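RagB/SusD family nutrient uptake outer membrane protein (Bacteroides thetaiotaomicron, PDB 7KV2) probably binds beta-glucan at the outer-membrane surface as a SusD-family glycan-binding protein, aiding glycan uptake by the bacterium. Local coordinates at residues Asn68-Met73 and Asn398-Tyr403; Arg140-Ala145 and Tyr212-Leu217; Val147-Val152 and Ala218-Leu223; Lys242-Ile247 and Ala413-Arg418. One frame throughout, in Å; residues are numbered along the deposited sequence. Where two conformers were deposited one is given.

Contact 1: Asn68-Met73 and Asn398-Tyr403; sequences NPVNLM and NNLRIY
Leu400 meets both Val70 and Asn71 of the segment 68-73, and through this one residue the segment 398-403 makes its close contacts. Just before it, Asn399 is held by its carbonyl: Arg401 NH1 bonds Asn399 O at 2.8 Å, with the oxygen at the edge of the guanidinium plane. Leu400 then turns its side chain to the helix. With CG trans to the backbone N (chi1 -177°), its methyl CD1 settles on the flat of the Asn71 amide, 3.7 Å from Asn71 CG and nearly equidistant from OD1 and ND2. The other methyl, CD2, lies 3.9 Å from Val70 CG1. The amide still does polar work, since Asn71 ND2 donates to Gly459 O, a bond that should limit its rotation under the methyl. Further along, Ile402 CG2 stands over the centre of the Tyr403 ring, 3.8 Å above its plane, and these two residues together face Phe275 in a classic beta bulge. The contact thus sets the short helix 70-75 against a two-stranded antiparallel sheet of 400-404 and 273-277, with Trp157 and Phe153 of helix 137-162 touching Val70 and Ile402.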
loop_
_atom_site.group_PDB
_atom_site.type_symbol
_atom_site.label_atom_id
_atom_site.label_comp_id
_atom_site.label_asym_id
_atom_site.label_seq_id
_atom_site.Cartn_x
_atom_site.Cartn_y
_atom_site.Cartn_z
ATOM N N ASN A 68 1.817 11.478 -3.190
ATOM C CA ASN A 68 1.771 10.213 -3.967
ATOM C C ASN A 68 1.579 9.028 -2.995
ATOM O O ASN A 68 2.322 8.052 -3.045
ATOM C CB ASN A 68 3.044 9.979 -4.786
ATOM C CG ASN A 68 3.358 10.922 -5.946
ATOM O OD1 ASN A 68 4.424 10.733 -6.545
ATOM N ND2 ASN A 68 2.519 11.908 -6.244
ATOM N N PRO A 69 0.547 9.031 -2.112
ATOM C CA PRO A 69 0.333 7.921 -1.195
ATOM C C PRO A 69 0.238 6.609 -1.987
ATOM O O PRO A 69 -0.585 6.472 -2.928
ATOM C CB PRO A 69 -0.978 8.299 -0.455
ATOM C CG PRO A 69 -1.652 9.253 -1.372
ATOM C CD PRO A 69 -0.539 10.017 -2.056
ATOM N N VAL A 70 1.078 5.643 -1.630
ATOM C CA VAL A 70 1.415 4.524 -2.533
ATOM C C VAL A 70 0.192 3.623 -2.761
ATOM O O VAL A 70 0.009 3.129 -3.835
ATOM C CB VAL A 70 2.664 3.783 -2.052
ATOM C CG1 VAL A 70 2.491 3.121 -0.682
ATOM C CG2 VAL A 70 3.080 2.746 -3.087
ATOM N N ASN A 71 -0.633 3.401 -1.745
ATOM C CA ASN A 71 -1.884 2.644 -1.901
ATOM C C ASN A 71 -2.796 3.355 -2.905
ATOM O O ASN A 71 -3.357 2.654 -3.725
ATOM C CB ASN A 71 -2.579 2.411 -0.539
ATOM C CG ASN A 71 -2.815 3.643 0.320
ATOM O OD1 ASN A 71 -1.994 4.557 0.359
ATOM N ND2 ASN A 71 -3.989 3.728 0.976
ATOM N N LEU A 72 -3.065 4.641 -2.746
ATOM C CA LEU A 72 -4.084 5.321 -3.568
ATOM C C LEU A 72 -3.549 5.403 -5.002
ATOM O O LEU A 72 -4.400 5.412 -5.929
ATOM C CB LEU A 72 -4.391 6.745 -3.091
ATOM C CG LEU A 72 -4.960 6.934 -1.683
ATOM C CD1 LEU A 72 -5.377 8.388 -1.467
ATOM C CD2 LEU A 72 -6.103 6.018 -1.471
ATOM N N MET A 73 -2.234 5.511 -5.173
ATOM C CA MET A 73 -1.682 5.660 -6.538
ATOM C C MET A 73 -2.102 4.457 -7.417
ATOM O O MET A 73 -2.344 4.680 -8.653
ATOM C CB MET A 73 -0.172 5.882 -6.572
ATOM C CG MET A 73 0.306 7.199 -5.978
ATOM S SD MET A 73 -0.466 8.699 -6.632
ATOM C CE MET A 73 -1.926 8.836 -5.606
ATOM N N ASN A 398 -2.308 7.365 11.743
ATOM C CA ASN A 398 -2.722 6.090 11.081
ATOM C C ASN A 398 -1.542 5.386 10.414
ATOM O O ASN A 398 -1.067 5.827 9.318
ATOM C CB ASN A 398 -3.804 6.308 10.020
ATOM C CG ASN A 398 -5.005 7.054 10.532
ATOM O OD1 ASN A 398 -4.886 8.228 10.923
ATOM N ND2 ASN A 398 -6.142 6.362 10.545
ATOM N N ASN A 399 -1.083 4.262 10.944
ATOM C CA ASN A 399 -0.113 3.450 10.181
ATOM C C ASN A 399 -0.709 2.984 8.837
ATOM O O ASN A 399 -1.923 2.752 8.718
ATOM C CB ASN A 399 0.304 2.205 10.967
ATOM C CG ASN A 399 1.185 2.477 12.162
ATOM O OD1 ASN A 399 1.478 3.636 12.507
ATOM N ND2 ASN A 399 1.597 1.384 12.801
ATOM N N LEU A 400 0.125 2.823 7.813
ATOM C CA LEU A 400 -0.318 2.263 6.506
ATOM C C LEU A 400 -0.153 0.752 6.591
ATOM O O LEU A 400 0.992 0.277 6.711
ATOM C CB LEU A 400 0.456 2.901 5.339
ATOM C CG LEU A 400 -0.025 2.398 3.992
ATOM C CD1 LEU A 400 -1.462 2.833 3.717
ATOM C CD2 LEU A 400 0.921 2.868 2.884
ATOM N N ARG A 401 -1.274 0.011 6.591
ATOM C CA ARG A 401 -1.192 -1.471 6.636
ATOM C C ARG A 401 -0.695 -1.981 5.271
ATOM O O ARG A 401 -1.318 -1.707 4.261
ATOM C CB ARG A 401 -2.544 -2.057 7.013
ATOM C CG ARG A 401 -2.846 -1.997 8.509
ATOM C CD ARG A 401 -3.041 -0.575 9.035
ATOM N NE ARG A 401 -3.694 -0.630 10.355
ATOM C CZ ARG A 401 -3.924 0.429 11.128
ATOM N NH1 ARG A 401 -3.533 1.637 10.760
ATOM N NH2 ARG A 401 -4.520 0.256 12.290
ATOM N N ILE A 402 0.381 -2.739 5.223
ATOM C CA ILE A 402 0.952 -3.270 3.957
ATOM C C ILE A 402 0.520 -4.732 3.765
ATOM O O ILE A 402 -0.153 -5.010 2.758
ATOM C CB ILE A 402 2.493 -3.097 3.956
ATOM C CG1 ILE A 402 2.913 -1.640 4.174
ATOM C CG2 ILE A 402 3.076 -3.673 2.681
ATOM C CD1 ILE A 402 2.326 -0.671 3.146
ATOM N N TYR A 403 0.827 -5.610 4.744
ATOM C CA TYR A 403 0.503 -7.060 4.704
ATOM C C TYR A 403 -0.296 -7.450 5.944
ATOM O O TYR A 403 0.151 -7.195 7.113
ATOM C CB TYR A 403 1.750 -7.934 4.622
ATOM C CG TYR A 403 2.550 -7.665 3.392
ATOM C CD1 TYR A 403 1.977 -7.764 2.130
ATOM C CD2 TYR A 403 3.913 -7.410 3.480
ATOM C CE1 TYR A 403 2.725 -7.533 0.973
ATOM C CE2 TYR A 403 4.661 -7.209 2.332
ATOM C CZ TYR A 403 4.078 -7.299 1.079
ATOM O OH TYR A 403 4.848 -7.012 -0.023
#

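Contact 2: Arg140-Ala145 and Tyr212-Leu217; sequences RAYYEA and YGRVTL
Tyr142 reaches Val215 through a water and lies loosely against Arg214. Its hydroxyl donates to the water at 2.7 Å from OH, and the water, lying at the edge of the ring and in its plane, donates in turn to Val215 O at 2.8 Å. Direct contact is looser: Tyr142 OH is 4.4 Å from Arg214 CB, and Val215 CG1 stands 4.5 Å from Ala145 O. No direct hydrogen bond crosses between the two segments, and the relay through water is the polar link between them. The ring gets to the water because CG is trans to the backbone N (chi1 -179°), which carries the hydroxyl out toward the loop.

Around this first shell, both sides are steadied by other residues. Val202 touches both Tyr142 and Ala145, while in one of two conformations of Arg214 its NH1 bonds Gln146 OE1, one residue past the helical segment, a tie that is therefore not constant. Val215 N is bonded to Tyr54 OH, and Thr216 serves as N-cap of the next helix, its OG1 accepting from Met219 N. Residues 212-216 lead into helix 217-231 along the flank of helix 137-162, with Arg214 also touching Val50 and Val51 of helix 43-53.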
loop_
_atom_site.group_PDB
_atom_site.type_symbol
_atom_site.label_atom_id
_atom_site.label_comp_id
_atom_site.label_asym_id
_atom_site.label_seq_id
_atom_site.Cartn_x
_atom_site.Cartn_y
_atom_site.Cartn_z
ATOM N N ARG A 140 26.305 -8.432 10.911
ATOM C CA ARG A 140 26.485 -8.135 9.471
ATOM C C ARG A 140 25.283 -8.718 8.725
ATOM O O ARG A 140 24.626 -7.953 7.986
ATOM C CB ARG A 140 27.815 -8.698 8.953
ATOM C CG ARG A 140 28.039 -8.530 7.455
ATOM C CD ARG A 140 29.290 -9.287 7.032
ATOM N NE ARG A 140 30.394 -8.704 7.781
ATOM C CZ ARG A 140 31.031 -7.587 7.453
ATOM N NH1 ARG A 140 30.739 -6.946 6.328
ATOM N NH2 ARG A 140 31.984 -7.131 8.249
ATOM N N ALA A 141 25.020 -10.011 8.914
ATOM C CA ALA A 141 23.983 -10.788 8.188
ATOM C C ALA A 141 22.593 -10.168 8.457
ATOM O O ALA A 141 21.800 -10.073 7.508
ATOM C CB ALA A 141 24.050 -12.233 8.612
ATOM N N TYR A 142 22.332 -9.754 9.702
ATOM C CA TYR A 142 21.051 -9.131 10.115
ATOM C C TYR A 142 20.905 -7.767 9.429
ATOM O O TYR A 142 19.807 -7.493 8.937
ATOM C CB TYR A 142 20.935 -8.997 11.632
ATOM C CG TYR A 142 19.638 -8.388 12.119
ATOM C CD1 TYR A 142 18.398 -8.858 11.690
ATOM C CD2 TYR A 142 19.648 -7.339 13.025
ATOM C CE1 TYR A 142 17.213 -8.291 12.152
ATOM C CE2 TYR A 142 18.474 -6.773 13.506
ATOM C CZ TYR A 142 17.249 -7.252 13.068
ATOM O OH TYR A 142 16.110 -6.666 13.553
ATOM N N TYR A 143 21.934 -6.922 9.437
ATOM C CA TYR A 143 21.905 -5.593 8.771
ATOM C C TYR A 143 21.648 -5.789 7.278
ATOM O O TYR A 143 20.874 -5.026 6.670
ATOM C CB TYR A 143 23.202 -4.812 9.008
ATOM C CG TYR A 143 23.550 -4.571 10.456
ATOM C CD1 TYR A 143 22.568 -4.549 11.442
ATOM C CD2 TYR A 143 24.862 -4.354 10.860
ATOM C CE1 TYR A 143 22.875 -4.351 12.779
ATOM C CE2 TYR A 143 25.180 -4.129 12.192
ATOM C CZ TYR A 143 24.192 -4.158 13.158
ATOM O OH TYR A 143 24.452 -3.930 14.479
ATOM N N GLU A 144 22.345 -6.757 6.693
ATOM C CA GLU A 144 22.237 -7.138 5.272
ATOM C C GLU A 144 20.811 -7.617 4.983
ATOM O O GLU A 144 20.249 -7.225 3.953
ATOM C CB GLU A 144 23.170 -8.308 4.946
ATOM C CG GLU A 144 24.631 -7.904 4.766
ATOM C CD GLU A 144 25.595 -9.051 4.438
ATOM O OE1 GLU A 144 25.209 -10.244 4.599
ATOM O OE2 GLU A 144 26.729 -8.750 4.016
ATOM N N ALA A 145 20.274 -8.498 5.812
ATOM C CA ALA A 145 18.894 -9.022 5.627
ATOM C C ALA A 145 17.911 -7.841 5.576
ATOM O O ALA A 145 17.066 -7.836 4.681
ATOM C CB ALA A 145 18.544 -10.007 6.703
ATOM N N TYR A 212 8.607 -3.156 16.259
ATOM C CA TYR A 212 7.612 -3.305 15.165
ATOM C C TYR A 212 7.960 -2.263 14.094
ATOM O O TYR A 212 8.237 -1.102 14.446
ATOM C CB TYR A 212 6.162 -3.186 15.668
ATOM C CG TYR A 212 5.581 -4.453 16.255
ATOM C CD1 TYR A 212 5.694 -5.670 15.604
ATOM C CD2 TYR A 212 4.896 -4.428 17.465
ATOM C CE1 TYR A 212 5.133 -6.836 16.110
ATOM C CE2 TYR A 212 4.333 -5.580 17.981
ATOM C CZ TYR A 212 4.420 -6.781 17.298
ATOM O OH TYR A 212 3.833 -7.916 17.807
ATOM N N GLY A 213 7.942 -2.689 12.835
ATOM C CA GLY A 213 8.350 -1.878 11.673
ATOM C C GLY A 213 9.612 -2.437 11.038
ATOM O O GLY A 213 9.880 -2.107 9.884
ATOM N N ARG A 214 10.414 -3.220 11.782
ATOM C CA ARG A 214 11.660 -3.820 11.237
ATOM C C ARG A 214 11.251 -4.945 10.281
ATOM O O ARG A 214 10.187 -5.549 10.485
ATOM C CB ARG A 214 12.600 -4.351 12.327
ATOM C CG ARG A 214 13.177 -3.291 13.266
ATOM C CD ARG A 214 14.341 -2.490 12.692
ATOM N NE ARG A 214 15.096 -1.773 13.719
ATOM C CZ ARG A 214 16.368 -1.417 13.596
ATOM N NH1 ARG A 214 17.029 -1.675 12.485
ATOM N NH2 ARG A 214 16.987 -0.829 14.593
ATOM N N VAL A 215 12.070 -5.208 9.268
ATOM C CA VAL A 215 11.896 -6.380 8.388
ATOM C C VAL A 215 11.839 -7.646 9.251
ATOM O O VAL A 215 12.644 -7.774 10.207
ATOM C CB VAL A 215 13.039 -6.428 7.362
ATOM C CG1 VAL A 215 13.001 -7.694 6.537
ATOM C CG2 VAL A 215 12.988 -5.198 6.466
ATOM N N THR A 216 10.928 -8.537 8.891
ATOM C CA THR A 216 10.738 -9.873 9.471
ATOM C C THR A 216 10.693 -10.896 8.334
ATOM O O THR A 216 10.453 -10.502 7.165
ATOM C CB THR A 216 9.448 -9.946 10.284
ATOM O OG1 THR A 216 8.388 -9.835 9.320
ATOM C CG2 THR A 216 9.411 -8.868 11.340
ATOM N N LEU A 217 10.886 -12.176 8.686
ATOM C CA LEU A 217 10.745 -13.283 7.727
ATOM C C LEU A 217 9.334 -13.232 7.129
ATOM O O LEU A 217 9.214 -13.419 5.938
ATOM C CB LEU A 217 11.032 -14.625 8.403
ATOM C CG LEU A 217 11.078 -15.819 7.441
ATOM C CD1 LEU A 217 12.160 -15.658 6.396
ATOM C CD2 LEU A 217 11.270 -17.112 8.217
HETATM O O HOH W 1 13.890 -7.842 12.667
#

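Contact 3: Val147-Val152 and Ala218-Leu223; sequences VIALRV and AMVYML
Ala149 points its CB toward helix 217-231, where Val220 offers one branch: Ala149 CB and Val220 CG2 are 3.9 Å apart. The branch that meets the alanine is the one lying trans to the carbonyl carbon of Val220, beside its backbone N. Leu223, one turn further on, is extended differently. With CG trans to the backbone N (chi1 179°) its stem reaches across to helix 137-162, and its CD2 ends between two neighbours, 3.9 Å from Ala149 O and 4.0 Å from Val152 CG1. The Val152 and Leu223 side chains meet at a slant, methyl against methyl. Small alanine brings the backbones to 6.7 Å at Ala149 CA and Val220 CA, whereas the short axes stay 10.9 Å apart at closest approach. The segments 147-152 and 218-223 run broadly the same way, their axes 32° apart, consistent with the tetratricopeptide-repeat character of the family. Helix 183-200 comes between them in sequence and touches both, through Ser193 against Ile148 and Val152 and through Ile198 against Val220. On the far flanks, Val147 packs on Val125 and Ile126 of helix 110-130, while Met222 faces Met244 and Ile247 of helix 237-249.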
loop_
_atom_site.group_PDB
_atom_site.type_symbol
_atom_site.label_atom_id
_atom_site.label_comp_id
_atom_site.label_asym_id
_atom_site.label_seq_id
_atom_site.Cartn_x
_atom_site.Cartn_y
_atom_site.Cartn_z
ATOM N N VAL A 147 18.395 -4.443 4.892
ATOM C CA VAL A 147 18.540 -3.482 3.768
ATOM C C VAL A 147 18.371 -4.188 2.426
ATOM O O VAL A 147 17.880 -3.519 1.555
ATOM C CB VAL A 147 19.824 -2.629 3.852
ATOM C CG1 VAL A 147 19.887 -1.893 5.183
ATOM C CG2 VAL A 147 21.090 -3.444 3.597
ATOM N N ILE A 148 18.700 -5.471 2.238
ATOM C CA ILE A 148 18.422 -6.115 0.926
ATOM C C ILE A 148 16.895 -6.284 0.766
ATOM O O ILE A 148 16.354 -6.082 -0.327
ATOM C CB ILE A 148 19.175 -7.446 0.775
ATOM C CG1 ILE A 148 20.699 -7.263 0.829
ATOM C CG2 ILE A 148 18.733 -8.118 -0.512
ATOM C CD1 ILE A 148 21.452 -8.595 0.916
ATOM N N ALA A 149 16.192 -6.619 1.840
ATOM C CA ALA A 149 14.729 -6.795 1.796
ATOM C C ALA A 149 14.077 -5.438 1.540
ATOM O O ALA A 149 13.190 -5.382 0.676
ATOM C CB ALA A 149 14.229 -7.413 3.085
ATOM N N LEU A 150 14.500 -4.385 2.239
ATOM C CA LEU A 150 14.011 -3.003 1.969
ATOM C C LEU A 150 14.313 -2.635 0.525
ATOM O O LEU A 150 13.484 -1.981 -0.125
ATOM C CB LEU A 150 14.631 -2.003 2.933
ATOM C CG LEU A 150 14.085 -2.035 4.367
ATOM C CD1 LEU A 150 14.964 -1.169 5.255
ATOM C CD2 LEU A 150 12.635 -1.543 4.443
ATOM N N ARG A 151 15.476 -3.036 0.011
ATOM C CA ARG A 151 15.831 -2.614 -1.359
ATOM C C ARG A 151 14.838 -3.215 -2.352
ATOM O O ARG A 151 14.439 -2.502 -3.249
ATOM C CB ARG A 151 17.264 -3.030 -1.707
ATOM C CG ARG A 151 17.742 -2.450 -3.025
ATOM C CD ARG A 151 19.275 -2.518 -3.138
ATOM N NE ARG A 151 19.714 -3.901 -3.200
ATOM C CZ ARG A 151 20.957 -4.329 -2.924
ATOM N NH1 ARG A 151 21.896 -3.482 -2.550
ATOM N NH2 ARG A 151 21.241 -5.608 -3.007
ATOM N N VAL A 152 14.454 -4.476 -2.192
ATOM C CA VAL A 152 13.459 -5.166 -3.058
ATOM C C VAL A 152 12.104 -4.465 -2.880
ATOM O O VAL A 152 11.397 -4.283 -3.897
ATOM C CB VAL A 152 13.396 -6.672 -2.767
ATOM C CG1 VAL A 152 12.322 -7.365 -3.599
ATOM C CG2 VAL A 152 14.749 -7.351 -3.018
ATOM N N ALA A 218 8.283 -13.015 7.934
ATOM C CA ALA A 218 6.895 -13.053 7.416
ATOM C C ALA A 218 6.716 -11.934 6.392
ATOM O O ALA A 218 6.036 -12.179 5.363
ATOM C CB ALA A 218 5.888 -12.959 8.527
ATOM N N MET A 219 7.316 -10.773 6.641
ATOM C CA MET A 219 7.218 -9.638 5.688
ATOM C C MET A 219 7.901 -10.059 4.380
ATOM O O MET A 219 7.359 -9.862 3.290
ATOM C CB MET A 219 7.832 -8.370 6.275
ATOM C CG MET A 219 7.882 -7.228 5.297
ATOM S SD MET A 219 9.467 -7.282 4.366
ATOM C CE MET A 219 9.517 -5.604 3.752
ATOM N N VAL A 220 9.054 -10.712 4.486
ATOM C CA VAL A 220 9.817 -11.106 3.269
ATOM C C VAL A 220 9.022 -12.157 2.491
ATOM O O VAL A 220 8.958 -12.057 1.276
ATOM C CB VAL A 220 11.219 -11.612 3.682
ATOM C CG1 VAL A 220 11.902 -12.430 2.596
ATOM C CG2 VAL A 220 12.098 -10.457 4.100
ATOM N N TYR A 221 8.398 -13.097 3.193
ATOM C CA TYR A 221 7.550 -14.166 2.619
ATOM C C TYR A 221 6.411 -13.519 1.835
ATOM O O TYR A 221 6.070 -13.934 0.706
ATOM C CB TYR A 221 7.040 -15.068 3.728
ATOM C CG TYR A 221 8.016 -16.125 4.191
ATOM C CD1 TYR A 221 9.244 -16.348 3.565
ATOM C CD2 TYR A 221 7.662 -16.952 5.242
ATOM C CE1 TYR A 221 10.108 -17.345 4.017
ATOM C CE2 TYR A 221 8.494 -17.978 5.668
ATOM C CZ TYR A 221 9.728 -18.163 5.065
ATOM O OH TYR A 221 10.508 -19.214 5.505
ATOM N N MET A 222 5.804 -12.504 2.419
ATOM C CA MET A 222 4.659 -11.838 1.750
ATOM C C MET A 222 5.142 -11.064 0.512
ATOM O O MET A 222 4.430 -11.070 -0.495
ATOM C CB MET A 222 3.907 -10.923 2.713
ATOM C CG MET A 222 3.138 -11.696 3.798
ATOM S SD MET A 222 1.864 -12.804 3.152
ATOM C CE MET A 222 0.570 -11.599 2.777
ATOM N N LEU A 223 6.257 -10.345 0.605
ATOM C CA LEU A 223 6.841 -9.610 -0.543
ATOM C C LEU A 223 7.233 -10.611 -1.655
ATOM O O LEU A 223 6.969 -10.347 -2.844
ATOM C CB LEU A 223 8.022 -8.786 -0.027
ATOM C CG LEU A 223 8.750 -7.974 -1.090
ATOM C CD1 LEU A 223 7.796 -7.064 -1.828
ATOM C CD2 LEU A 223 9.882 -7.174 -0.466
#

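Contact 4: Lys242-Ile247 and Ala413-Arg418; sequences KYMEEI and AELITR
The Glu245 carboxylate meets the tip of Ile416, with OE2 4.1 Å from Ile416 CD1 and the methyl displaced from the carboxylate plane. The two side chains cross at close to a right angle. Glu245 gets there by a bend at its second torsion (chi2 -73°), which folds the acid back toward the neighbouring helix, and its OE1 is bonded to Tyr428 OH, so that one oxygen is tied while the other borders a hydrocarbon. A true pair of flat groups lies within 413-418. Arg418 grips Glu414 side-on, with NE and NH2 each 2.9 Å from Glu414 OE2, and that oxygen sits in the guanidinium plane at its edge. NE is received by the anti lone pair of OE2, whereas NH2 approaches out of the carboxylate plane. Since OE2 also forms a salt bridge with Arg469, three nitrogens surround it, which would be expected to stabilise its negative charge.

Apolar contact completes the interface: Met244 CG is 4.4 Å from Leu415 CD1, and Met244 also rests on Asn411 and Ala412. The arrangement is helix-on-helix packing in the largely helical fold of a SusD-family protein. The same two helices contribute to the bound sodium site, since Ile248 lies near the end of helix 237-249 and Tyr405 begins helix 405-417.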
loop_
_atom_site.group_PDB
_atom_site.type_symbol
_atom_site.label_atom_id
_atom_site.label_comp_id
_atom_site.label_asym_id
_atom_site.label_seq_id
_atom_site.Cartn_x
_atom_site.Cartn_y
_atom_site.Cartn_z
ATOM N N LYS A 242 4.457 -22.790 0.233
ATOM C CA LYS A 242 5.165 -23.270 1.450
ATOM C C LYS A 242 5.388 -22.095 2.444
ATOM O O LYS A 242 5.155 -22.267 3.651
ATOM C CB LYS A 242 6.452 -23.948 0.980
ATOM C CG LYS A 242 7.533 -24.165 2.017
ATOM C CD LYS A 242 8.792 -24.748 1.351
ATOM C CE LYS A 242 10.090 -24.302 1.976
ATOM N NZ LYS A 242 10.486 -25.229 3.056
ATOM N N TYR A 243 5.775 -20.922 1.961
ATOM C CA TYR A 243 5.996 -19.709 2.815
ATOM C C TYR A 243 4.685 -19.232 3.443
ATOM O O TYR A 243 4.672 -18.903 4.663
ATOM C CB TYR A 243 6.702 -18.614 2.022
ATOM C CG TYR A 243 8.098 -18.961 1.594
ATOM C CD1 TYR A 243 8.856 -19.936 2.239
ATOM C CD2 TYR A 243 8.687 -18.263 0.567
ATOM C CE1 TYR A 243 10.166 -20.203 1.862
ATOM C CE2 TYR A 243 9.985 -18.528 0.170
ATOM C CZ TYR A 243 10.716 -19.513 0.803
ATOM O OH TYR A 243 11.993 -19.721 0.377
ATOM N N MET A 244 3.605 -19.179 2.665
ATOM C CA MET A 244 2.273 -18.827 3.208
ATOM C C MET A 244 1.904 -19.837 4.304
ATOM O O MET A 244 1.437 -19.441 5.399
ATOM C CB MET A 244 1.224 -18.800 2.090
ATOM C CG MET A 244 1.479 -17.757 1.000
ATOM S SD MET A 244 1.695 -16.033 1.610
ATOM C CE MET A 244 3.472 -15.987 1.846
ATOM N N GLU A 245 2.161 -21.129 4.071
ATOM C CA GLU A 245 1.819 -22.182 5.050
ATOM C C GLU A 245 2.627 -21.984 6.333
ATOM O O GLU A 245 2.096 -22.307 7.400
ATOM C CB GLU A 245 2.012 -23.564 4.410
ATOM C CG GLU A 245 0.999 -23.900 3.328
ATOM C CD GLU A 245 -0.406 -24.214 3.785
ATOM O OE1 GLU A 245 -0.746 -23.908 4.950
ATOM O OE2 GLU A 245 -1.177 -24.759 2.963
ATOM N N GLU A 246 3.870 -21.506 6.254
ATOM C CA GLU A 246 4.709 -21.275 7.461
ATOM C C GLU A 246 4.090 -20.169 8.323
ATOM O O GLU A 246 4.032 -20.329 9.537
ATOM C CB GLU A 246 6.128 -20.900 7.050
ATOM C CG GLU A 246 6.936 -22.102 6.615
ATOM C CD GLU A 246 8.384 -21.791 6.312
ATOM O OE1 GLU A 246 8.896 -20.821 6.878
ATOM O OE2 GLU A 246 8.985 -22.515 5.482
ATOM N N ILE A 247 3.618 -19.089 7.694
ATOM C CA ILE A 247 2.912 -17.982 8.410
ATOM C C ILE A 247 1.626 -18.540 9.007
ATOM O O ILE A 247 1.308 -18.231 10.174
ATOM C CB ILE A 247 2.637 -16.791 7.461
ATOM C CG1 ILE A 247 3.923 -16.173 6.930
ATOM C CG2 ILE A 247 1.777 -15.749 8.186
ATOM C CD1 ILE A 247 3.738 -15.144 5.852
ATOM N N ALA A 413 -4.876 -19.943 -0.534
ATOM C CA ALA A 413 -6.048 -20.472 -1.276
ATOM C C ALA A 413 -5.766 -20.393 -2.790
ATOM O O ALA A 413 -5.938 -21.409 -3.518
ATOM C CB ALA A 413 -7.291 -19.711 -0.900
ATOM N N GLU A 414 -5.372 -19.237 -3.300
ATOM C CA GLU A 414 -5.194 -19.045 -4.761
ATOM C C GLU A 414 -4.091 -19.983 -5.265
ATOM O O GLU A 414 -4.284 -20.597 -6.319
ATOM C CB GLU A 414 -4.817 -17.606 -5.099
ATOM C CG GLU A 414 -4.698 -17.369 -6.569
ATOM C CD GLU A 414 -4.456 -15.940 -6.988
ATOM O OE1 GLU A 414 -4.726 -15.022 -6.158
ATOM O OE2 GLU A 414 -4.047 -15.742 -8.170
ATOM N N LEU A 415 -2.960 -20.041 -4.565
ATOM C CA LEU A 415 -1.792 -20.863 -4.987
ATOM C C LEU A 415 -2.199 -22.350 -5.001
ATOM O O LEU A 415 -1.849 -23.043 -5.987
ATOM C CB LEU A 415 -0.592 -20.587 -4.074
ATOM C CG LEU A 415 0.036 -19.209 -4.260
ATOM C CD1 LEU A 415 1.075 -18.902 -3.193
ATOM C CD2 LEU A 415 0.627 -19.081 -5.640
ATOM N N ILE A 416 -2.933 -22.807 -3.996
ATOM C CA ILE A 416 -3.456 -24.207 -3.943
ATOM C C ILE A 416 -4.349 -24.412 -5.174
ATOM O O ILE A 416 -4.133 -25.393 -5.937
ATOM C CB ILE A 416 -4.177 -24.536 -2.621
ATOM C CG1 ILE A 416 -3.230 -24.462 -1.419
ATOM C CG2 ILE A 416 -4.888 -25.892 -2.697
ATOM C CD1 ILE A 416 -3.937 -24.314 -0.103
ATOM N N THR A 417 -5.281 -23.490 -5.415
ATOM C CA THR A 417 -6.236 -23.630 -6.528
ATOM C C THR A 417 -5.489 -23.631 -7.857
ATOM O O THR A 417 -6.012 -24.254 -8.795
ATOM C CB THR A 417 -7.329 -22.572 -6.458
ATOM O OG1 THR A 417 -8.081 -22.941 -5.303
ATOM C CG2 THR A 417 -8.192 -22.550 -7.700
ATOM N N ARG A 418 -4.344 -22.960 -7.960
ATOM C CA ARG A 418 -3.569 -22.864 -9.225
ATOM C C ARG A 418 -2.666 -24.106 -9.372
ATOM O O ARG A 418 -1.871 -24.120 -10.308
ATOM C CB ARG A 418 -2.691 -21.611 -9.295
ATOM C CG ARG A 418 -3.454 -20.309 -9.457
ATOM C CD ARG A 418 -2.546 -19.131 -9.757
ATOM N NE ARG A 418 -3.330 -17.915 -9.876
ATOM C CZ ARG A 418 -4.048 -17.551 -10.925
ATOM N NH1 ARG A 418 -4.120 -18.302 -12.017
ATOM N NH2 ARG A 418 -4.726 -16.425 -10.873
#

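Overall arrangement
Contacts 1 and 3 lie nearest the centre of the chain, about 4 and 14 Å from it, and are buried and largely apolar. Contact 4, about 21 Å out, is peripheral yet buried; only contact 2, at about 20 Å, is partly buried, and it uses a water. Contacts 2 and 3 share helix 137-162, and Val215 of contact 2 packs on both Ala149 and Val220 of contact 3. Tyr403 of contact 1 touches helix 217-231, against Met219, Met222 and Leu223. Contact 3 in turn borders contact 4, where Tyr221 OH probably bonds Glu246 OE1 and the Tyr221 ring stacks on Tyr243. Contact 4, the smallest interface, sets a carboxylate beside a methyl.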